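Local structure of PDZ domain protein (Parabacteroides distasonis, 4L8N) at residues Phe127-Lys132 with Val282-Met287; Glu239-Phe244 with Asn265-Asp270. The protein is of unknown function, combining PDZ domains with a DUF4136 domain, and binds magnesium. All blocks are in the same frame, centred on the assembly; numbering follows the deposited sequence.

Both contacts reach the same mixed sheet, in which strand 258-268 lies between strands 240-250 and 123-135; their centres are about 15 Å apart. Contact 2 joins strands 240-250 and 258-268 of a beta hairpin, near the end where a magnesium ion lies close to Glu239, and is nested along the chain inside the long loop that contact 1 closes. Helix 274-285 follows strand 258-268 and packs on strand 123-135 in contact 1. The two contacts meet where Pro130 O probably accepts a hydrogen bond from Asn265 N, and where Phe244 packs on Val282 and Met285. Strand 258-268 thus links them, with the helix lying over the sheet in the DUF4136 region, and both also touch the second subunit.

Contact 1: Phe127-Lys132 with Val282-Met287; sequences FVCPFK and VPLMCM
Phe131 and Met285 both hold CG beside the backbone N, anti to the carbonyl carbon (chi1 -60° and -74°), and the two side chains then cross at about a right angle. Met285, a selenomethionine, lays its CG over the centre of the Phe131 ring, 3.5 Å from Phe131 CZ, in a CH-pi contact. Its SE stands farther off above the face, 4.7 Å from the ring centroid, a Met-aromatic contact. The opposite face rests on Cys129 CB, so the ring lies between Cys129 of its own strand and Met285 of the helix. At the ring edge, in its plane, Leu284 CB comes within 3.8 Å of Phe131 CE2. This is helix-on-sheet packing: helix 274-285 packs on strand 123-135, which is interrupted at Pro130 by an inverse gamma turn with a weak bond from Phe131 N to Cys129 O. The flat Phe131 ring offers a face to the unbranched, flexible Met285 chain and an edge to Leu284, and no hydrogen bond crosses this buried contact. Leu284 is branched, and both methyls reach the Phe127 ring, CD2 at the edge by CZ (4.0 Å), while CD1 also touches Cys129 SG. The Phe127 ring also meets that of Phe300 on strand 298-309.

Contact 2: Glu239-Phe244 with Asn265-Asp270; sequences EYLLQF and NELLED
Tyr240 lays its ring obliquely beside the backbone of Asp270, with CD2 3.4 Å from Asp270 O, while its CB packs against Leu268 CB. The strands form an antiparallel beta hairpin, 240-250 with 258-268, that begins with a classic beta bulge: Glu239 and Tyr240 both face Leu268, and Leu268 O accepts a nearly straight bond from Tyr240 N (168°) and a weak one from Glu239 N. The bulge lies beside the metal site. Glu239 and Asp270 are both magnesium-binding residues of this protein; a magnesium ion lies about 3 Å from the Glu239 side chain here. The Glu239 chain runs extended beyond CG (chi2 -171°) past the Glu269 carbonyl, putting OE2 3.0 Å from Glu269 O, two acceptors with no hydrogen bond between them; the nearby cation probably offsets their repulsion. With an alanine here the carboxylate near the ion is gone, and the magnesium would probably be held less firmly.

Leucines pair on both faces of the hairpin. Leu241 and Leu267 lie side by side, pointing the same way, with their CD2 atoms 3.5 Å apart; on the face shared with Tyr240, Leu242 CB meets Leu268 CD1 at 3.8 Å. Glu266, buried on the same face as Leu242 and Leu268, has its charged end satisfied by Tyr277 OH and by a salt bridge to Arg215 of the second subunit. Leu242 O takes Glu266 N in its carbonyl plane at 2.9 Å, and the CA-H of Asn265 also points to it, CA lying 3.4 Å from this oxygen.

Contact 1: Phe127-Lys132 with Val282-Met287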
loop_
_atom_site.group_PDB
_atom_site.type_symbol
_atom_site.label_atom_id
_atom_site.label_comp_id
_atom_site.label_asym_id
_atom_site.label_seq_id
_atom_site.Cartn_x
_atom_site.Cartn_y
_atom_site.Cartn_z
ATOM N N PHE A 127 -1.011 11.595 -13.575
ATOM C CA PHE A 127 -1.181 11.409 -12.135
ATOM C C PHE A 127 -1.310 9.908 -11.815
ATOM O O PHE A 127 -1.654 9.106 -12.691
ATOM C CB PHE A 127 -2.358 12.201 -11.591
ATOM C CG PHE A 127 -3.715 11.859 -12.145
ATOM C CD1 PHE A 127 -4.185 12.466 -13.309
ATOM C CD2 PHE A 127 -4.579 11.024 -11.441
ATOM C CE1 PHE A 127 -5.465 12.183 -13.794
ATOM C CE2 PHE A 127 -5.863 10.750 -11.925
ATOM C CZ PHE A 127 -6.297 11.330 -13.098
ATOM N N VAL A 128 -0.965 9.536 -10.575
ATOM C CA VAL A 128 -0.978 8.157 -10.112
ATOM C C VAL A 128 -1.912 8.080 -8.907
ATOM O O VAL A 128 -1.874 8.974 -8.050
ATOM C CB VAL A 128 0.447 7.607 -9.807
ATOM C CG1 VAL A 128 0.401 6.110 -9.581
ATOM C CG2 VAL A 128 1.422 7.918 -10.939
ATOM N N CYS A 129 -2.773 7.026 -8.861
ATOM C CA CYS A 129 -3.732 6.832 -7.761
ATOM C C CYS A 129 -3.361 5.644 -6.890
ATOM O O CYS A 129 -2.903 4.602 -7.391
ATOM C CB CYS A 129 -5.150 6.697 -8.292
ATOM S SG CYS A 129 -5.799 8.207 -9.038
ATOM N N PRO A 130 -3.580 5.772 -5.564
ATOM C CA PRO A 130 -3.217 4.670 -4.660
ATOM C C PRO A 130 -4.362 3.680 -4.592
ATOM O O PRO A 130 -5.063 3.563 -3.582
ATOM C CB PRO A 130 -2.933 5.390 -3.334
ATOM C CG PRO A 130 -3.825 6.583 -3.372
ATOM C CD PRO A 130 -4.157 6.908 -4.810
ATOM N N PHE A 131 -4.587 3.009 -5.721
ATOM C CA PHE A 131 -5.646 2.016 -5.825
ATOM C C PHE A 131 -5.054 0.622 -5.821
ATOM O O PHE A 131 -4.183 0.335 -6.642
ATOM C CB PHE A 131 -6.482 2.216 -7.121
ATOM C CG PHE A 131 -7.203 3.532 -7.320
ATOM C CD1 PHE A 131 -7.533 4.343 -6.232
ATOM C CD2 PHE A 131 -7.598 3.941 -8.596
ATOM C CE1 PHE A 131 -8.211 5.554 -6.417
ATOM C CE2 PHE A 131 -8.285 5.146 -8.779
ATOM C CZ PHE A 131 -8.585 5.948 -7.690
ATOM N N LYS A 132 -5.530 -0.246 -4.934
ATOM C CA LYS A 132 -5.146 -1.647 -4.957
ATOM C C LYS A 132 -6.315 -2.366 -5.659
ATOM O O LYS A 132 -7.451 -2.332 -5.161
ATOM C CB LYS A 132 -4.828 -2.201 -3.541
ATOM C CG LYS A 132 -4.617 -3.727 -3.458
ATOM C CD LYS A 132 -3.224 -4.172 -3.941
ATOM C CE LYS A 132 -3.163 -5.670 -4.159
ATOM N NZ LYS A 132 -3.679 -6.095 -5.499
ATOM N N VAL A 282 -14.651 7.047 -7.716
ATOM C CA VAL A 282 -15.431 5.929 -8.290
ATOM C C VAL A 282 -15.182 5.856 -9.842
ATOM O O VAL A 282 -14.845 4.761 -10.326
ATOM C CB VAL A 282 -16.962 5.984 -7.962
ATOM C CG1 VAL A 282 -17.799 5.186 -8.971
ATOM C CG2 VAL A 282 -17.239 5.511 -6.541
ATOM N N PRO A 283 -15.296 6.982 -10.618
ATOM C CA PRO A 283 -15.052 6.889 -12.080
ATOM C C PRO A 283 -13.605 6.502 -12.450
ATOM O O PRO A 283 -13.403 5.820 -13.450
ATOM C CB PRO A 283 -15.399 8.295 -12.600
ATOM C CG PRO A 283 -16.178 8.949 -11.518
ATOM C CD PRO A 283 -15.697 8.359 -10.240
ATOM N N LEU A 284 -12.610 6.922 -11.664
ATOM C CA LEU A 284 -11.208 6.556 -11.925
ATOM C C LEU A 284 -10.959 5.070 -11.573
ATOM O O LEU A 284 -10.346 4.347 -12.360
ATOM C CB LEU A 284 -10.226 7.459 -11.152
ATOM C CG LEU A 284 -10.238 8.949 -11.450
ATOM C CD1 LEU A 284 -9.455 9.694 -10.389
ATOM C CD2 LEU A 284 -9.699 9.263 -12.867
HETATM N N MSE A 285 -11.468 4.620 -10.404
HETATM C CA MSE A 285 -11.391 3.234 -9.915
HETATM C C MSE A 285 -12.060 2.232 -10.854
HETATM O O MSE A 285 -11.508 1.157 -11.084
HETATM C CB MSE A 285 -12.056 3.135 -8.538
HETATM C CG MSE A 285 -11.225 3.739 -7.435
HETATM SE SE MSE A 285 -12.178 3.925 -5.774
HETATM C CE MSE A 285 -12.335 2.109 -5.389
ATOM N N CYS A 286 -13.242 2.575 -11.395
ATOM C CA CYS A 286 -13.995 1.675 -12.275
ATOM C C CYS A 286 -13.473 1.630 -13.707
ATOM O O CYS A 286 -13.936 0.777 -14.477
ATOM C CB CYS A 286 -15.477 2.002 -12.240
ATOM S SG CYS A 286 -16.239 1.667 -10.638
HETATM N N MSE A 287 -12.477 2.469 -14.065
HETATM C CA MSE A 287 -11.884 2.399 -15.413
HETATM C C MSE A 287 -11.160 1.054 -15.596
HETATM O O MSE A 287 -10.910 0.635 -16.731
HETATM C CB MSE A 287 -10.939 3.574 -15.669
HETATM C CG MSE A 287 -11.659 4.763 -16.273
HETATM SE SE MSE A 287 -10.541 6.330 -16.561
HETATM C CE MSE A 287 -9.556 5.660 -17.933
#

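Contact 2: Glu239-Phe244 with Asn265-Asp270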
loop_
_atom_site.group_PDB
_atom_site.type_symbol
_atom_site.label_atom_id
_atom_site.label_comp_id
_atom_site.label_asym_id
_atom_site.label_seq_id
_atom_site.Cartn_x
_atom_site.Cartn_y
_atom_site.Cartn_z
ATOM N N GLU A 239 -2.187 13.161 9.310
ATOM C CA GLU A 239 -3.026 13.270 10.516
ATOM C C GLU A 239 -4.150 12.276 10.444
ATOM O O GLU A 239 -4.492 11.670 11.450
ATOM C CB GLU A 239 -3.640 14.683 10.717
ATOM C CG GLU A 239 -2.838 15.875 10.208
ATOM C CD GLU A 239 -3.350 17.253 10.602
ATOM O OE1 GLU A 239 -4.299 17.342 11.417
ATOM O OE2 GLU A 239 -2.798 18.251 10.082
ATOM N N TYR A 240 -4.755 12.152 9.241
ATOM C CA TYR A 240 -5.923 11.325 8.938
ATOM C C TYR A 240 -5.644 10.193 7.930
ATOM O O TYR A 240 -4.756 10.284 7.073
ATOM C CB TYR A 240 -7.045 12.211 8.367
ATOM C CG TYR A 240 -7.547 13.279 9.308
ATOM C CD1 TYR A 240 -8.550 13.004 10.235
ATOM C CD2 TYR A 240 -7.040 14.577 9.259
ATOM C CE1 TYR A 240 -9.028 13.993 11.100
ATOM C CE2 TYR A 240 -7.524 15.577 10.101
ATOM C CZ TYR A 240 -8.523 15.283 11.016
ATOM O OH TYR A 240 -9.015 16.271 11.835
ATOM N N LEU A 241 -6.463 9.144 8.023
ATOM C CA LEU A 241 -6.414 7.987 7.126
ATOM C C LEU A 241 -7.765 7.805 6.461
ATOM O O LEU A 241 -8.816 7.914 7.118
ATOM C CB LEU A 241 -5.996 6.689 7.861
ATOM C CG LEU A 241 -4.685 6.740 8.642
ATOM C CD1 LEU A 241 -4.581 5.577 9.617
ATOM C CD2 LEU A 241 -3.469 6.857 7.727
ATOM N N LEU A 242 -7.727 7.565 5.149
ATOM C CA LEU A 242 -8.928 7.355 4.354
ATOM C C LEU A 242 -8.845 6.028 3.611
ATOM O O LEU A 242 -7.863 5.741 2.901
ATOM C CB LEU A 242 -9.185 8.516 3.358
ATOM C CG LEU A 242 -10.590 8.575 2.707
ATOM C CD1 LEU A 242 -11.048 10.026 2.506
ATOM C CD2 LEU A 242 -10.633 7.827 1.356
ATOM N N GLN A 243 -9.926 5.258 3.737
ATOM C CA GLN A 243 -10.090 4.021 3.007
ATOM C C GLN A 243 -11.413 4.068 2.245
ATOM O O GLN A 243 -12.430 4.524 2.775
ATOM C CB GLN A 243 -10.024 2.792 3.932
ATOM C CG GLN A 243 -10.069 1.475 3.149
ATOM C CD GLN A 243 -10.241 0.259 4.014
ATOM O OE1 GLN A 243 -9.296 -0.498 4.234
ATOM N NE2 GLN A 243 -11.462 0.018 4.478
ATOM N N PHE A 244 -11.387 3.613 0.999
ATOM C CA PHE A 244 -12.581 3.532 0.168
ATOM C C PHE A 244 -12.404 2.364 -0.799
ATOM O O PHE A 244 -11.399 2.276 -1.506
ATOM C CB PHE A 244 -12.901 4.865 -0.557
ATOM C CG PHE A 244 -14.099 4.772 -1.468
ATOM C CD1 PHE A 244 -15.374 4.564 -0.952
ATOM C CD2 PHE A 244 -13.955 4.863 -2.844
ATOM C CE1 PHE A 244 -16.476 4.417 -1.802
ATOM C CE2 PHE A 244 -15.064 4.735 -3.692
ATOM C CZ PHE A 244 -16.313 4.495 -3.163
ATOM N N ASN A 265 -6.422 3.699 -0.589
ATOM C CA ASN A 265 -5.875 4.032 0.721
ATOM C C ASN A 265 -5.098 5.325 0.587
ATOM O O ASN A 265 -4.049 5.385 -0.068
ATOM C CB ASN A 265 -5.044 2.900 1.299
ATOM C CG ASN A 265 -5.902 1.724 1.698
ATOM O OD1 ASN A 265 -6.623 1.765 2.710
ATOM N ND2 ASN A 265 -5.838 0.654 0.900
ATOM N N GLU A 266 -5.675 6.383 1.163
ATOM C CA GLU A 266 -5.184 7.751 1.055
ATOM C C GLU A 266 -4.602 8.287 2.373
ATOM O O GLU A 266 -5.213 8.110 3.426
ATOM C CB GLU A 266 -6.368 8.625 0.598
ATOM C CG GLU A 266 -5.998 9.728 -0.364
ATOM C CD GLU A 266 -5.574 9.288 -1.747
ATOM O OE1 GLU A 266 -6.454 8.856 -2.524
ATOM O OE2 GLU A 266 -4.376 9.450 -2.079
ATOM N N LEU A 267 -3.412 8.921 2.312
ATOM C CA LEU A 267 -2.774 9.555 3.494
ATOM C C LEU A 267 -3.138 11.037 3.494
ATOM O O LEU A 267 -2.715 11.788 2.606
ATOM C CB LEU A 267 -1.244 9.363 3.547
ATOM C CG LEU A 267 -0.708 7.955 3.811
ATOM C CD1 LEU A 267 0.791 7.995 3.996
ATOM C CD2 LEU A 267 -1.328 7.333 5.038
ATOM N N LEU A 268 -3.950 11.442 4.470
ATOM C CA LEU A 268 -4.493 12.788 4.515
ATOM C C LEU A 268 -3.845 13.760 5.489
ATOM O O LEU A 268 -3.491 13.423 6.626
ATOM C CB LEU A 268 -5.983 12.721 4.812
ATOM C CG LEU A 268 -6.855 12.778 3.581
ATOM C CD1 LEU A 268 -6.872 11.460 2.848
ATOM C CD2 LEU A 268 -8.234 13.110 3.953
ATOM N N GLU A 269 -3.782 15.016 5.008
ATOM C CA GLU A 269 -3.272 16.222 5.668
ATOM C C GLU A 269 -4.391 16.873 6.488
ATOM O O GLU A 269 -4.138 17.283 7.624
ATOM C CB GLU A 269 -2.699 17.228 4.638
ATOM C CG GLU A 269 -1.733 16.630 3.624
ATOM C CD GLU A 269 -1.080 17.640 2.702
ATOM O OE1 GLU A 269 -1.691 17.994 1.667
ATOM O OE2 GLU A 269 0.052 18.074 3.012
ATOM N N ASP A 270 -5.624 16.968 5.924
ATOM C CA ASP A 270 -6.781 17.559 6.615
ATOM C C ASP A 270 -7.962 16.606 6.641
ATOM O O ASP A 270 -7.873 15.505 6.100
ATOM C CB ASP A 270 -7.217 18.879 5.937
ATOM C CG ASP A 270 -6.181 19.980 5.941
ATOM O OD1 ASP A 270 -5.860 20.495 7.050
ATOM O OD2 ASP A 270 -5.707 20.352 4.840
#